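Local structure of aromatic-L-amino-acid decarboxylase (Catharanthus roseus, 6EEW) at residues Ser263-Asp268 and Pro419-Leu424; Lys402-Trp407 and His480-Val485. The protein catalyses the pyridoxal phosphate-dependent decarboxylation of L-tryptophan to tryptamine and of 5-hydroxy-L-tryptophan to serotonin, working as a homodimer. One frame throughout, in Å; residues are numbered along the deposited sequence.

The chain is still building its seven-stranded mixed sheet when loop 263-268 leaves strand 251-258. After 150 more residues, contact 1 brings 419-424 back to it from the edge of the four-stranded antiparallel sheet. Helix 375-409 lies inside this long loop and carries 402-407. Its partner 480-485, near the C terminus, closes contact 2 over a loop of 72 residues. The two loops therefore cross rather than nest. Contact 1 joins a loop of the large sheet to the loop that leads into strand 424-429 of the small one, and contact 2 pairs two helices. R420 and E405 join the contacts through a salt bridge, NE to OE1 at 3.0 Å.

Contact 1: residues Ser263-Asp268 and Pro419-Leu424; sequences STTATD and PRNFSL
The loop after T262, a residue that probably binds pyridoxal phosphate as in relatives, meets the loop between strands 414-416 and 424-429 here. T265 and N421 make the direct hydrogen bond. N421 ND2 donates a hydrogen bond to T265 O at 2.7 Å, with an angle of 147° at the hydrogen. The oxygen lies close to the amide plane of N421, while the donor is tilted 30° from the carbonyl plane. T265 has the left-handed helical backbone conformation. A water adds a second link. It donates to T265 OG1 at 3.2 Å and accepts from F422 N at 2.8 Å. Apolar groups flank these bonds. T267 CG2 comes to the edge of the F422 ring, 3.8 Å from CE2, and T265 CB lies near the plane of the same ring. A chi1 of 158° swings the L424 chain across to the T265 methyl, where CD2 packs against T265 CG2 at 3.7 Å. Within the second loop, R420 NH1 bonds F422 O at 2.8 Å, on a lone pair in the carbonyl plane. The contact is buried. F101, part of the tryptophan pocket seen in this structure, touches T265. Strand 465-471 lies beside the contact, with M467 against T264 and R469 hydrogen-bonded to S263 O. Helix 375-409 packs against R420 and S423.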
ATOM      1  N   SER A 263       1.124  22.681  -4.852  1.00 42.97           N
ATOM      2  CA  SER A 263       0.983  24.057  -4.389  1.00 52.72           C
ATOM      3  C   SER A 263      -0.069  24.822  -5.194  1.00 57.69           C
ATOM      4  O   SER A 263      -1.094  25.255  -4.648  1.00 59.41           O
ATOM      5  CB  SER A 263       2.339  24.754  -4.449  1.00 55.73           C
ATOM      6  OG  SER A 263       3.230  24.117  -3.557  1.00 62.37           O
ATOM      7  N   THR A 264       0.165  25.004  -6.498  1.00 55.11           N
ATOM      8  CA  THR A 264      -0.682  25.863  -7.321  1.00 44.52           C
ATOM      9  C   THR A 264      -1.267  25.139  -8.528  1.00 50.35           C
ATOM     10  O   THR A 264      -1.869  25.787  -9.391  1.00 53.14           O
ATOM     11  CB  THR A 264       0.112  27.077  -7.800  1.00 45.78           C
ATOM     12  OG1 THR A 264       1.228  26.624  -8.571  1.00 48.23           O
ATOM     13  CG2 THR A 264       0.624  27.888  -6.625  1.00 46.84           C
ATOM     14  N   THR A 265      -1.140  23.815  -8.599  1.00 51.19           N
ATOM     15  CA  THR A 265      -1.516  23.058  -9.793  1.00 48.91           C
ATOM     16  C   THR A 265      -0.902  23.687 -11.040  1.00 50.88           C
ATOM     17  O   THR A 265      -1.561  23.866 -12.067  1.00 58.74           O
ATOM     18  CB  THR A 265      -3.037  22.898  -9.929  1.00 50.62           C
ATOM     19  OG1 THR A 265      -3.693  24.173  -9.935  1.00 50.83           O
ATOM     20  CG2 THR A 265      -3.589  22.052  -8.807  1.00 45.41           C
ATOM     21  N   ALA A 266       0.374  24.062 -10.932  1.00 43.56           N
ATOM     22  CA  ALA A 266       1.171  24.351 -12.117  1.00 48.41           C
ATOM     23  C   ALA A 266       1.163  23.146 -13.055  1.00 45.66           C
ATOM     24  O   ALA A 266       0.819  22.029 -12.671  1.00 48.54           O
ATOM     25  CB  ALA A 266       2.605  24.707 -11.726  1.00 44.65           C
ATOM     26  N   THR A 267       1.506  23.389 -14.316  1.00 46.05           N
ATOM     27  CA  THR A 267       1.472  22.345 -15.337  1.00 48.39           C
ATOM     28  C   THR A 267       2.776  22.360 -16.116  1.00 53.65           C
ATOM     29  O   THR A 267       3.106  23.362 -16.761  1.00 59.44           O
ATOM     30  CB  THR A 267       0.287  22.540 -16.302  1.00 48.93           C
ATOM     31  OG1 THR A 267       0.301  23.876 -16.811  1.00 59.00           O
ATOM     32  CG2 THR A 267      -1.042  22.308 -15.626  1.00 41.75           C
ATOM     33  N   ASP A 268       3.503  21.269 -16.056  1.00 47.98           N
ATOM     34  CA  ASP A 268       4.688  21.169 -16.894  1.00 50.71           C
ATOM     35  C   ASP A 268       4.282  20.755 -18.298  1.00 44.09           C
ATOM     36  O   ASP A 268       3.404  19.902 -18.455  1.00 46.85           O
ATOM     37  CB  ASP A 268       5.674  20.158 -16.317  1.00 59.10           C
ATOM     38  CG  ASP A 268       6.140  20.529 -14.926  1.00 69.01           C
ATOM     39  OD1 ASP A 268       6.454  21.719 -14.703  1.00 65.11           O
ATOM     40  OD2 ASP A 268       6.169  19.629 -14.054  1.00 79.48           O
ATOM     41  N   PRO A 419      -2.936  31.572 -12.539  1.00 56.39           N
ATOM     42  CA  PRO A 419      -4.166  31.169 -13.232  1.00 60.36           C
ATOM     43  C   PRO A 419      -4.745  29.889 -12.644  1.00 56.46           C
ATOM     44  O   PRO A 419      -4.016  28.968 -12.274  1.00 57.57           O
ATOM     45  CB  PRO A 419      -3.715  30.983 -14.690  1.00 54.46           C
ATOM     46  CG  PRO A 419      -2.430  31.743 -14.791  1.00 56.89           C
ATOM     47  CD  PRO A 419      -1.783  31.638 -13.448  1.00 56.24           C
ATOM     48  N   ARG A 420      -6.074  29.845 -12.557  1.00 57.89           N
ATOM     49  CA  ARG A 420      -6.795  28.649 -12.136  1.00 61.46           C
ATOM     50  C   ARG A 420      -6.858  27.684 -13.313  1.00 62.52           C
ATOM     51  O   ARG A 420      -7.571  27.942 -14.284  1.00 57.90           O
ATOM     52  CB  ARG A 420      -8.195  29.015 -11.645  1.00 61.58           C
ATOM     53  CG  ARG A 420      -9.070  27.805 -11.320  1.00 56.67           C
ATOM     54  CD  ARG A 420     -10.559  28.093 -11.481  1.00 50.13           C
ATOM     55  NE  ARG A 420     -10.880  28.512 -12.839  1.00 56.10           N
ATOM     56  CZ  ARG A 420     -10.980  27.690 -13.877  1.00 57.36           C
ATOM     57  NH1 ARG A 420     -10.777  26.390 -13.732  1.00 60.21           N
ATOM     58  NH2 ARG A 420     -11.263  28.173 -15.072  1.00 52.77           N
ATOM     59  N   ASN A 421      -6.111  26.575 -13.231  1.00 56.36           N
ATOM     60  CA  ASN A 421      -6.091  25.582 -14.300  1.00 53.49           C
ATOM     61  C   ASN A 421      -7.160  24.513 -14.143  1.00 49.34           C
ATOM     62  O   ASN A 421      -7.625  23.958 -15.141  1.00 46.39           O
ATOM     63  CB  ASN A 421      -4.737  24.870 -14.340  1.00 60.65           C
ATOM     64  CG  ASN A 421      -3.581  25.811 -14.586  1.00 65.87           C
ATOM     65  OD1 ASN A 421      -3.632  26.661 -15.478  1.00 63.16           O
ATOM     66  ND2 ASN A 421      -2.525  25.665 -13.788  1.00 68.44           N
ATOM     67  N   PHE A 422      -7.531  24.184 -12.914  1.00 55.14           N
ATOM     68  CA  PHE A 422      -8.474  23.107 -12.662  1.00 55.06           C
ATOM     69  C   PHE A 422      -9.456  23.531 -11.576  1.00 59.61           C
ATOM     70  O   PHE A 422     -10.227  24.476 -11.760  1.00 56.89           O
ATOM     71  CB  PHE A 422      -7.713  21.831 -12.271  1.00 54.08           C
ATOM     72  CG  PHE A 422      -6.654  21.426 -13.270  1.00 45.76           C
ATOM     73  CD1 PHE A 422      -6.991  20.695 -14.401  1.00 46.82           C
ATOM     74  CD2 PHE A 422      -5.336  21.802 -13.096  1.00 42.74           C
ATOM     75  CE1 PHE A 422      -6.022  20.322 -15.327  1.00 39.02           C
ATOM     76  CE2 PHE A 422      -4.364  21.431 -14.013  1.00 43.92           C
ATOM     77  CZ  PHE A 422      -4.716  20.684 -15.135  1.00 40.99           C
ATOM     78  N   SER A 423      -9.441  22.834 -10.439  1.00 61.39           N
ATOM     79  CA  SER A 423     -10.400  23.078  -9.370  1.00 54.84           C
ATOM     80  C   SER A 423      -9.807  23.865  -8.203  1.00 50.07           C
ATOM     81  O   SER A 423     -10.518  24.136  -7.226  1.00 56.09           O
ATOM     82  CB  SER A 423     -10.981  21.754  -8.872  1.00 55.93           C
ATOM     83  OG  SER A 423     -11.741  21.979  -7.709  1.00 67.21           O
ATOM     84  N   LEU A 424      -8.523  24.202  -8.257  1.00 39.27           N
ATOM     85  CA  LEU A 424      -7.842  24.856  -7.144  1.00 43.35           C
ATOM     86  C   LEU A 424      -7.673  26.327  -7.472  1.00 44.03           C
ATOM     87  O   LEU A 424      -7.152  26.661  -8.540  1.00 39.65           O
ATOM     88  CB  LEU A 424      -6.475  24.217  -6.872  1.00 41.32           C
ATOM     89  CG  LEU A 424      -5.490  25.118  -6.129  1.00 44.93           C
ATOM     90  CD1 LEU A 424      -5.959  25.389  -4.705  1.00 46.26           C
ATOM     91  CD2 LEU A 424      -4.092  24.523  -6.144  1.00 46.51           C
TER
HETATM   92  O   HOH W   1      -6.744  24.947 -10.368  1.00 52.19           O

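Contact 2: residues Lys402-Trp407 and His480-Val485; sequences KMFEEW and HHVRRV
M403, on helix 375-409, begins the contact. Its SD lies over one face of the R483 guanidinium, 4.1 Å from NH2. One residue on, a chi1 of 178° turns the F404 ring so that CD1 meets V482 CG1 at 3.9 Å. W407 closes the segment with the far side of its six-membered ring. Its CZ3 packs on V482 CG1 at 3.4 Å. Its CH2 nears R483 CG, and CZ2 lies over the same guanidinium face as the M403 sulfur, 3.5 Å from R483 NH1. R483 NH2 also forms a salt bridge with E479. The R483 contacts hold for one of two modelled conformers, beside a crystal neighbour, and are provisional. Putting an alanine at W407 would probably open a gap beside V482 and perhaps leave the R483 chain without its aromatic support. This is near-parallel helix-helix packing, with short-segment axes 10.5 Å apart at closest and crossing at -23°. It is consistent with the C-terminal small domain of a fold-type I pyridoxal phosphate enzyme. Helix 375-409 packs along the C-terminal helix 479-496, whose I489 touches F404 and whose W486 ring meets W407. F427 of strand 424-429, in the small antiparallel sheet, meets the F404 ring edge-to-face.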
ATOM      1  N   LYS A 402     -14.303  27.955 -10.983  1.00 65.17           N
ATOM      2  CA  LYS A 402     -14.336  29.124 -11.862  1.00 61.38           C
ATOM      3  C   LYS A 402     -15.261  30.191 -11.300  1.00 56.53           C
ATOM      4  O   LYS A 402     -14.939  31.388 -11.308  1.00 55.69           O
ATOM      5  CB  LYS A 402     -14.778  28.696 -13.260  1.00 62.15           C
ATOM      6  CG  LYS A 402     -14.545  29.703 -14.375  1.00 66.27           C
ATOM      7  CD  LYS A 402     -14.919  29.080 -15.716  1.00 69.51           C
ATOM      8  CE  LYS A 402     -14.648  30.017 -16.892  1.00 70.94           C
ATOM      9  NZ  LYS A 402     -15.500  31.226 -16.845  1.00 69.91           N
ATOM     10  N   MET A 403     -16.431  29.771 -10.822  1.00 59.92           N
ATOM     11  CA  MET A 403     -17.362  30.681 -10.164  1.00 61.93           C
ATOM     12  C   MET A 403     -16.708  31.371  -8.968  1.00 58.94           C
ATOM     13  O   MET A 403     -16.843  32.591  -8.788  1.00 54.45           O
ATOM     14  CB  MET A 403     -18.602  29.887  -9.751  1.00 69.77           C
ATOM     15  CG  MET A 403     -19.751  30.662  -9.161  1.00 83.19           C
ATOM     16  SD  MET A 403     -21.134  29.535  -8.843  1.00 91.43           S
ATOM     17  CE  MET A 403     -20.439  28.469  -7.576  1.00 87.03           C
ATOM     18  N   PHE A 404     -16.006  30.599  -8.120  1.00 53.80           N
ATOM     19  CA  PHE A 404     -15.349  31.210  -6.963  1.00 54.66           C
ATOM     20  C   PHE A 404     -14.275  32.207  -7.387  1.00 57.46           C
ATOM     21  O   PHE A 404     -14.124  33.274  -6.774  1.00 61.29           O
ATOM     22  CB  PHE A 404     -14.729  30.152  -6.050  1.00 54.85           C
ATOM     23  CG  PHE A 404     -14.000  30.750  -4.881  1.00 53.06           C
ATOM     24  CD1 PHE A 404     -14.677  31.041  -3.708  1.00 51.74           C
ATOM     25  CD2 PHE A 404     -12.649  31.075  -4.975  1.00 54.25           C
ATOM     26  CE1 PHE A 404     -14.023  31.620  -2.642  1.00 57.14           C
ATOM     27  CE2 PHE A 404     -11.986  31.656  -3.912  1.00 57.14           C
ATOM     28  CZ  PHE A 404     -12.671  31.925  -2.739  1.00 59.40           C
ATOM     29  N   GLU A 405     -13.506  31.867  -8.424  1.00 57.72           N
ATOM     30  CA  GLU A 405     -12.504  32.797  -8.934  1.00 60.38           C
ATOM     31  C   GLU A 405     -13.156  34.091  -9.397  1.00 68.45           C
ATOM     32  O   GLU A 405     -12.666  35.188  -9.104  1.00 70.69           O
ATOM     33  CB  GLU A 405     -11.743  32.162 -10.096  1.00 56.38           C
ATOM     34  CG  GLU A 405     -10.815  33.132 -10.802  1.00 59.84           C
ATOM     35  CD  GLU A 405     -10.295  32.585 -12.114  1.00 63.55           C
ATOM     36  OE1 GLU A 405     -10.800  31.532 -12.565  1.00 67.23           O
ATOM     37  OE2 GLU A 405      -9.382  33.208 -12.692  1.00 67.59           O
ATOM     38  N   GLU A 406     -14.278  33.975 -10.109  1.00 72.15           N
ATOM     39  CA  GLU A 406     -14.982  35.159 -10.592  1.00 72.49           C
ATOM     40  C   GLU A 406     -15.430  36.032  -9.430  1.00 68.42           C
ATOM     41  O   GLU A 406     -15.259  37.256  -9.459  1.00 65.12           O
ATOM     42  CB  GLU A 406     -16.174  34.721 -11.436  1.00 71.38           C
ATOM     43  CG  GLU A 406     -15.770  33.891 -12.638  1.00 78.65           C
ATOM     44  CD  GLU A 406     -16.964  33.315 -13.375  1.00 86.00           C
ATOM     45  OE1 GLU A 406     -18.097  33.776 -13.131  1.00 90.94           O
ATOM     46  OE2 GLU A 406     -16.767  32.394 -14.197  1.00 87.32           O
ATOM     47  N   TRP A 407     -15.964  35.412  -8.375  1.00 70.69           N
ATOM     48  CA  TRP A 407     -16.302  36.166  -7.169  1.00 70.66           C
ATOM     49  C   TRP A 407     -15.083  36.914  -6.631  1.00 71.06           C
ATOM     50  O   TRP A 407     -15.154  38.112  -6.334  1.00 74.89           O
ATOM     51  CB  TRP A 407     -16.855  35.228  -6.090  1.00 68.46           C
ATOM     52  CG  TRP A 407     -18.148  34.587  -6.443  1.00 66.11           C
ATOM     53  CD1 TRP A 407     -19.074  35.040  -7.331  1.00 71.58           C
ATOM     54  CD2 TRP A 407     -18.655  33.356  -5.923  1.00 59.97           C
ATOM     55  NE1 TRP A 407     -20.136  34.170  -7.391  1.00 72.18           N
ATOM     56  CE2 TRP A 407     -19.899  33.126  -6.541  1.00 63.51           C
ATOM     57  CE3 TRP A 407     -18.177  32.422  -4.995  1.00 65.47           C
ATOM     58  CZ2 TRP A 407     -20.677  32.005  -6.260  1.00 66.93           C
ATOM     59  CZ3 TRP A 407     -18.948  31.309  -4.717  1.00 66.62           C
ATOM     60  CH2 TRP A 407     -20.184  31.106  -5.349  1.00 65.41           C
ATOM     61  N   HIS A 480     -24.015  26.053  -2.921  1.00 59.45           N
ATOM     62  CA  HIS A 480     -24.246  26.959  -1.802  1.00 64.47           C
ATOM     63  C   HIS A 480     -23.128  26.884  -0.773  1.00 63.74           C
ATOM     64  O   HIS A 480     -22.882  27.862  -0.062  1.00 64.46           O
ATOM     65  CB  HIS A 480     -25.593  26.672  -1.143  1.00 69.84           C
ATOM     66  CG  HIS A 480     -25.721  25.280  -0.626  1.00 76.69           C
ATOM     67  ND1 HIS A 480     -25.370  24.931   0.660  1.00 79.43           N
ATOM     68  CD2 HIS A 480     -26.182  24.150  -1.212  1.00 78.80           C
ATOM     69  CE1 HIS A 480     -25.594  23.643   0.840  1.00 79.16           C
ATOM     70  NE2 HIS A 480     -26.088  23.146  -0.279  1.00 79.36           N
ATOM     71  N   HIS A 481     -22.428  25.751  -0.678  1.00 64.12           N
ATOM     72  CA  HIS A 481     -21.292  25.691   0.231  1.00 60.46           C
ATOM     73  C   HIS A 481     -20.216  26.684  -0.181  1.00 65.72           C
ATOM     74  O   HIS A 481     -19.664  27.408   0.656  1.00 66.77           O
ATOM     75  CB  HIS A 481     -20.721  24.277   0.285  1.00 66.31           C
ATOM     76  CG  HIS A 481     -21.636  23.285   0.923  1.00 63.51           C
ATOM     77  ND1 HIS A 481     -22.212  22.246   0.224  1.00 60.57           N
ATOM     78  CD2 HIS A 481     -22.074  23.171   2.199  1.00 64.23           C
ATOM     79  CE1 HIS A 481     -22.968  21.536   1.042  1.00 63.18           C
ATOM     80  NE2 HIS A 481     -22.903  22.078   2.247  1.00 64.54           N
ATOM     81  N   VAL A 482     -19.890  26.718  -1.473  1.00 69.06           N
ATOM     82  CA  VAL A 482     -18.885  27.661  -1.947  1.00 66.08           C
ATOM     83  C   VAL A 482     -19.367  29.084  -1.737  1.00 61.46           C
ATOM     84  O   VAL A 482     -18.595  29.961  -1.320  1.00 58.15           O
ATOM     85  CB  VAL A 482     -18.535  27.387  -3.422  1.00 66.16           C
ATOM     86  CG1 VAL A 482     -17.472  28.368  -3.916  1.00 67.16           C
ATOM     87  CG2 VAL A 482     -18.057  25.973  -3.580  1.00 59.43           C
ATOM     88  N   ARG A 483     -20.652  29.336  -2.023  0.51 63.09           N
ATOM     89  CA  ARG A 483     -21.210  30.663  -1.782  0.51 67.02           C
ATOM     90  C   ARG A 483     -21.019  31.084  -0.329  0.51 70.99           C
ATOM     91  O   ARG A 483     -20.609  32.216  -0.046  0.51 74.01           O
ATOM     92  CB  ARG A 483     -22.692  30.695  -2.159  0.51 69.12           C
ATOM     93  CG  ARG A 483     -22.955  30.525  -3.640  0.51 68.45           C
ATOM     94  CD  ARG A 483     -24.434  30.405  -3.940  0.51 65.63           C
ATOM     95  NE  ARG A 483     -24.674  30.238  -5.370  0.51 62.80           N
ATOM     96  CZ  ARG A 483     -24.510  31.206  -6.267  0.51 64.95           C
ATOM     97  NH1 ARG A 483     -24.093  32.405  -5.882  0.51 63.18           N
ATOM     98  NH2 ARG A 483     -24.762  30.974  -7.548  0.51 67.58           N
ATOM     99  N   ARG A 484     -21.311  30.180   0.610  1.00 72.76           N
ATOM    100  CA  ARG A 484     -21.201  30.533   2.020  1.00 74.61           C
ATOM    101  C   ARG A 484     -19.749  30.690   2.455  1.00 68.55           C
ATOM    102  O   ARG A 484     -19.448  31.543   3.297  1.00 66.88           O
ATOM    103  CB  ARG A 484     -21.901  29.498   2.895  1.00 79.53           C
ATOM    104  CG  ARG A 484     -23.392  29.361   2.638  1.00 87.34           C
ATOM    105  CD  ARG A 484     -24.040  28.607   3.790  1.00 98.88           C
ATOM    106  NE  ARG A 484     -23.407  27.313   4.035  1.00104.54           N
ATOM    107  CZ  ARG A 484     -23.751  26.487   5.017  1.00107.58           C
ATOM    108  NH1 ARG A 484     -24.729  26.818   5.850  1.00109.32           N
ATOM    109  NH2 ARG A 484     -23.116  25.330   5.170  1.00107.97           N
ATOM    110  N   VAL A 485     -18.835  29.898   1.895  1.00 61.53           N
ATOM    111  CA  VAL A 485     -17.422  30.103   2.199  1.00 58.89           C
ATOM    112  C   VAL A 485     -16.986  31.489   1.753  1.00 60.53           C
ATOM    113  O   VAL A 485     -16.281  32.202   2.475  1.00 62.62           O
ATOM    114  CB  VAL A 485     -16.553  29.020   1.541  1.00 56.92           C
ATOM    115  CG1 VAL A 485     -15.092  29.433   1.624  1.00 61.69           C
ATOM    116  CG2 VAL A 485     -16.746  27.689   2.236  1.00 59.52           C
TER